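Side-chain contacts in uncharacterized protein (Sinorhizobium meliloti, PDB 4HUJ), which is of unknown function but probably binds a dinucleotide cofactor such as NAD(P)+ and may act as an oxidoreductase: residues 92-95 with 96-100; 156-159 with 160-164. One frame throughout, in Å; residues are numbered along the deposited sequence.

Interaction 1. Residues 92-95 with 96-100; sequences DSIA and DIVTQ
I94 and A95 meet V98 and T99 one turn further along the same short helical stretch. D96 comes first, and its N-H gives to a water 2.8 Å from D96 N. That water donates to D92 O (2.7 Å), bridging the two residues. The N-H of I97 makes two weak bonds, to I94 O (3.0 Å from I97 N) and to S93 O. In the I97 side chain, chi1 -67° sets CG1 beside the backbone N, and the extended chi2 carries CD1 to 3.5 Å from S93 O. V98 N gives a nearly straight 2.9 Å bond to I94 O. V98 CG2 stands between its backbone N and carbonyl carbon and touches I94 CG2 at 4.0 Å; the two side chains cross at a slant. T99 N continues the pattern with a 3.1 Å bond to A95 O. Q100 folds its amide back, NE2 donating to D96 O at 3.2 Å. Helix 94-98 is the crossover of the beta-alpha-beta unit made with strands 84-88 and 108-111. I94 and V98 both pack on L87 of strand 84-88. V135 and L138 of helix 131-138 cover I94, A95 and V98, and I97 and Q100 touch L76 of helix 76-79.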
loop_
_atom_site.group_PDB
_atom_site.type_symbol
_atom_site.label_atom_id
_atom_site.label_comp_id
_atom_site.label_asym_id
_atom_site.label_seq_id
_atom_site.Cartn_x
_atom_site.Cartn_y
_atom_site.Cartn_z
ATOM N N ASP A 92 -4.136 12.137 5.739
ATOM C CA ASP A 92 -5.329 12.967 5.927
ATOM C C ASP A 92 -6.437 12.749 4.885
ATOM O O ASP A 92 -7.580 13.182 5.096
ATOM C CB ASP A 92 -4.942 14.443 5.968
ATOM C CG ASP A 92 -4.277 14.831 7.268
ATOM O OD1 ASP A 92 -4.805 14.479 8.342
ATOM O OD2 ASP A 92 -3.235 15.505 7.209
ATOM N N SER A 93 -6.098 12.097 3.775
ATOM C CA SER A 93 -7.059 11.800 2.709
ATOM C C SER A 93 -7.851 10.519 2.963
ATOM O O SER A 93 -8.889 10.293 2.332
ATOM C CB SER A 93 -6.346 11.673 1.356
ATOM O OG SER A 93 -5.824 12.914 0.924
ATOM N N ILE A 94 -7.362 9.680 3.874
ATOM C CA ILE A 94 -7.919 8.334 4.039
ATOM C C ILE A 94 -9.392 8.333 4.457
ATOM O O ILE A 94 -10.215 7.689 3.799
ATOM C CB ILE A 94 -7.053 7.452 4.984
ATOM C CG1 ILE A 94 -5.697 7.167 4.329
ATOM C CG2 ILE A 94 -7.751 6.134 5.289
ATOM C CD1 ILE A 94 -4.694 6.420 5.236
ATOM N N ALA A 95 -9.718 9.065 5.522
ATOM C CA ALA A 95 -11.075 9.045 6.085
ATOM C C ALA A 95 -12.163 9.306 5.036
ATOM O O ALA A 95 -13.131 8.543 4.954
ATOM C CB ALA A 95 -11.193 10.014 7.254
ATOM N N ASP A 96 -11.981 10.345 4.219
ATOM C CA ASP A 96 -12.976 10.714 3.199
ATOM C C ASP A 96 -13.098 9.682 2.080
ATOM O O ASP A 96 -14.149 9.578 1.447
ATOM C CB ASP A 96 -12.691 12.099 2.599
ATOM C CG ASP A 96 -13.053 13.248 3.539
ATOM O OD1 ASP A 96 -13.649 13.009 4.613
ATOM O OD2 ASP A 96 -12.732 14.405 3.195
ATOM N N ILE A 97 -12.026 8.933 1.827
ATOM C CA ILE A 97 -12.057 7.868 0.823
ATOM C C ILE A 97 -12.770 6.617 1.346
ATOM O O ILE A 97 -13.716 6.133 0.724
ATOM C CB ILE A 97 -10.634 7.521 0.296
ATOM C CG1 ILE A 97 -10.071 8.696 -0.509
ATOM C CG2 ILE A 97 -10.647 6.247 -0.571
ATOM C CD1 ILE A 97 -8.576 8.614 -0.778
ATOM N N VAL A 98 -12.328 6.110 2.493
ATOM C CA VAL A 98 -12.805 4.812 2.992
ATOM C C VAL A 98 -14.217 4.844 3.588
ATOM O O VAL A 98 -14.859 3.802 3.719
ATOM C CB VAL A 98 -11.809 4.154 3.984
ATOM C CG1 VAL A 98 -10.478 3.853 3.287
ATOM C CG2 VAL A 98 -11.603 5.019 5.224
ATOM N N THR A 99 -14.695 6.037 3.934
ATOM C CA THR A 99 -16.052 6.206 4.458
ATOM C C THR A 99 -17.120 5.879 3.400
ATOM O O THR A 99 -18.281 5.660 3.735
ATOM C CB THR A 99 -16.270 7.625 5.069
ATOM O OG1 THR A 99 -17.473 7.641 5.850
ATOM C CG2 THR A 99 -16.349 8.705 3.989
ATOM N N GLN A 100 -16.704 5.828 2.134
ATOM C CA GLN A 100 -17.592 5.530 1.006
ATOM C C GLN A 100 -18.038 4.066 0.976
ATOM O O GLN A 100 -19.035 3.731 0.335
ATOM C CB GLN A 100 -16.923 5.912 -0.322
ATOM C CG GLN A 100 -16.782 7.424 -0.542
ATOM C CD GLN A 100 -15.867 7.789 -1.707
ATOM O OE1 GLN A 100 -15.849 7.118 -2.744
ATOM N NE2 GLN A 100 -15.105 8.866 -1.540
HETATM O O HOH W 1 -10.188 12.448 4.827
#

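Interaction 2. Residues 156-159 with 160-164; sequences LAAD and PDKGT
D159 and D161 are joined across P160 by one side-chain to backbone hydrogen bond. D161 N donates to D159 OD1 at 2.9 Å, and the bond is fairly straight. The N-H meets the oxygen from above the carboxylate plane. D159 CG lies opposite its backbone N (chi1 -170°), beside the carbonyl carbon, and this swings OD1 forward over the next peptide. OD1 also comes 3.0 Å from P160 N, which has no hydrogen to give. A backbone bond, T164 N to K162 O (2.7 Å), closes a classic gamma turn at G163 (phi 71°, psi -67°).

K162 makes a close approach of another kind. Its chain bends at chi2 and chi4, and K162 NZ lies 2.9 Å from D159 O and 4.3 Å from A158 CB.

The two carboxylates keep apart, with D159 OD1 5.4 Å from D161 OD2.

The apolar part is the P160 ring. Its CG is 4.0 Å from D159 OD1, and the ring is buried against R41, R167 and F191. P160 also bonds through its backbone to R167 of strand 166-173. An alanine here lacks most of the ring, which would probably open a gap beside F191 and let the backbone turn more freely under the D159-D161 bond.

A side-chain oxygen bonded to the N-H two residues on, with proline between, is an Asx-Pro turn. Here it lies on the surface, in the loop leading from helix 153-156 to strand 166-173.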
loop_
_atom_site.group_PDB
_atom_site.type_symbol
_atom_site.label_atom_id
_atom_site.label_comp_id
_atom_site.label_asym_id
_atom_site.label_seq_id
_atom_site.Cartn_x
_atom_site.Cartn_y
_atom_site.Cartn_z
ATOM N N LEU A 156 11.165 2.656 -4.218
ATOM C CA LEU A 156 10.105 1.695 -4.525
ATOM C C LEU A 156 9.936 1.481 -6.036
ATOM O O LEU A 156 9.685 0.362 -6.478
ATOM C CB LEU A 156 8.769 2.136 -3.909
ATOM C CG LEU A 156 7.636 1.103 -3.910
ATOM C CD1 LEU A 156 7.893 0.031 -2.863
ATOM C CD2 LEU A 156 6.302 1.772 -3.663
ATOM N N ALA A 157 10.080 2.556 -6.812
ATOM C CA ALA A 157 9.870 2.507 -8.266
ATOM C C ALA A 157 10.943 1.707 -9.004
ATOM O O ALA A 157 10.701 1.204 -10.108
ATOM C CB ALA A 157 9.785 3.910 -8.837
ATOM N N ALA A 158 12.121 1.606 -8.395
ATOM C CA ALA A 158 13.273 0.941 -9.002
ATOM C C ALA A 158 13.106 -0.579 -9.047
ATOM O O ALA A 158 12.298 -1.144 -8.308
ATOM C CB ALA A 158 14.536 1.314 -8.246
ATOM N N ASP A 159 13.857 -1.233 -9.933
ATOM C CA ASP A 159 13.905 -2.688 -9.962
ATOM C C ASP A 159 14.392 -3.193 -8.604
ATOM O O ASP A 159 15.486 -2.824 -8.169
ATOM C CB ASP A 159 14.856 -3.170 -11.064
ATOM C CG ASP A 159 14.763 -4.667 -11.319
ATOM O OD1 ASP A 159 14.404 -5.440 -10.402
ATOM O OD2 ASP A 159 15.064 -5.076 -12.461
ATOM N N PRO A 160 13.577 -4.024 -7.926
ATOM C CA PRO A 160 13.958 -4.521 -6.600
ATOM C C PRO A 160 15.107 -5.533 -6.588
ATOM O O PRO A 160 15.703 -5.754 -5.535
ATOM C CB PRO A 160 12.673 -5.175 -6.081
ATOM C CG PRO A 160 11.904 -5.530 -7.305
ATOM C CD PRO A 160 12.216 -4.457 -8.304
ATOM N N ASP A 161 15.407 -6.144 -7.735
ATOM C CA ASP A 161 16.514 -7.105 -7.836
ATOM C C ASP A 161 17.834 -6.394 -8.143
ATOM O O ASP A 161 18.002 -5.834 -9.229
ATOM C CB ASP A 161 16.218 -8.168 -8.906
ATOM C CG ASP A 161 17.275 -9.274 -8.959
ATOM O OD1 ASP A 161 17.981 -9.500 -7.949
ATOM O OD2 ASP A 161 17.396 -9.928 -10.018
ATOM N N LYS A 162 18.762 -6.420 -7.184
ATOM C CA LYS A 162 20.052 -5.742 -7.339
ATOM C C LYS A 162 21.231 -6.711 -7.405
ATOM O O LYS A 162 22.267 -6.495 -6.759
ATOM C CB LYS A 162 20.269 -4.705 -6.232
ATOM C CG LYS A 162 19.227 -3.609 -6.210
ATOM C CD LYS A 162 19.880 -2.233 -6.236
ATOM C CE LYS A 162 18.862 -1.126 -5.997
ATOM N NZ LYS A 162 17.549 -1.367 -6.674
ATOM N N GLY A 163 21.065 -7.774 -8.190
ATOM C CA GLY A 163 22.113 -8.770 -8.395
ATOM C C GLY A 163 22.366 -9.633 -7.177
ATOM O O GLY A 163 22.113 -10.835 -7.202
ATOM N N THR A 164 22.881 -9.016 -6.115
ATOM C CA THR A 164 23.147 -9.717 -4.862
ATOM C C THR A 164 22.146 -9.253 -3.802
ATOM O O THR A 164 22.523 -8.706 -2.762
ATOM C CB THR A 164 24.618 -9.519 -4.388
ATOM O OG1 THR A 164 25.520 -9.900 -5.437
ATOM C CG2 THR A 164 24.932 -10.357 -3.136
#

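Interaction 1 comes first along the chain and closes before interaction 2 opens. Their centres are 32 Å apart, on opposite sides of the chain's centre. Their nearest atoms are about 15 Å apart. Interaction 1 belongs to a helix between two parallel strands of the mixed sheet. Interaction 2 is a loop feeding strand 166-173, which runs antiparallel to strand 143-147 in the same sheet. Helix 32-44 lies between them. The I97 side chain lies near, but does not touch, a glycine-rich pattern running from the end of strand 26-30 into that helix, consistent with a Rossmann-type dinucleotide site. P160 instead touches R41, towards the other end of that helix.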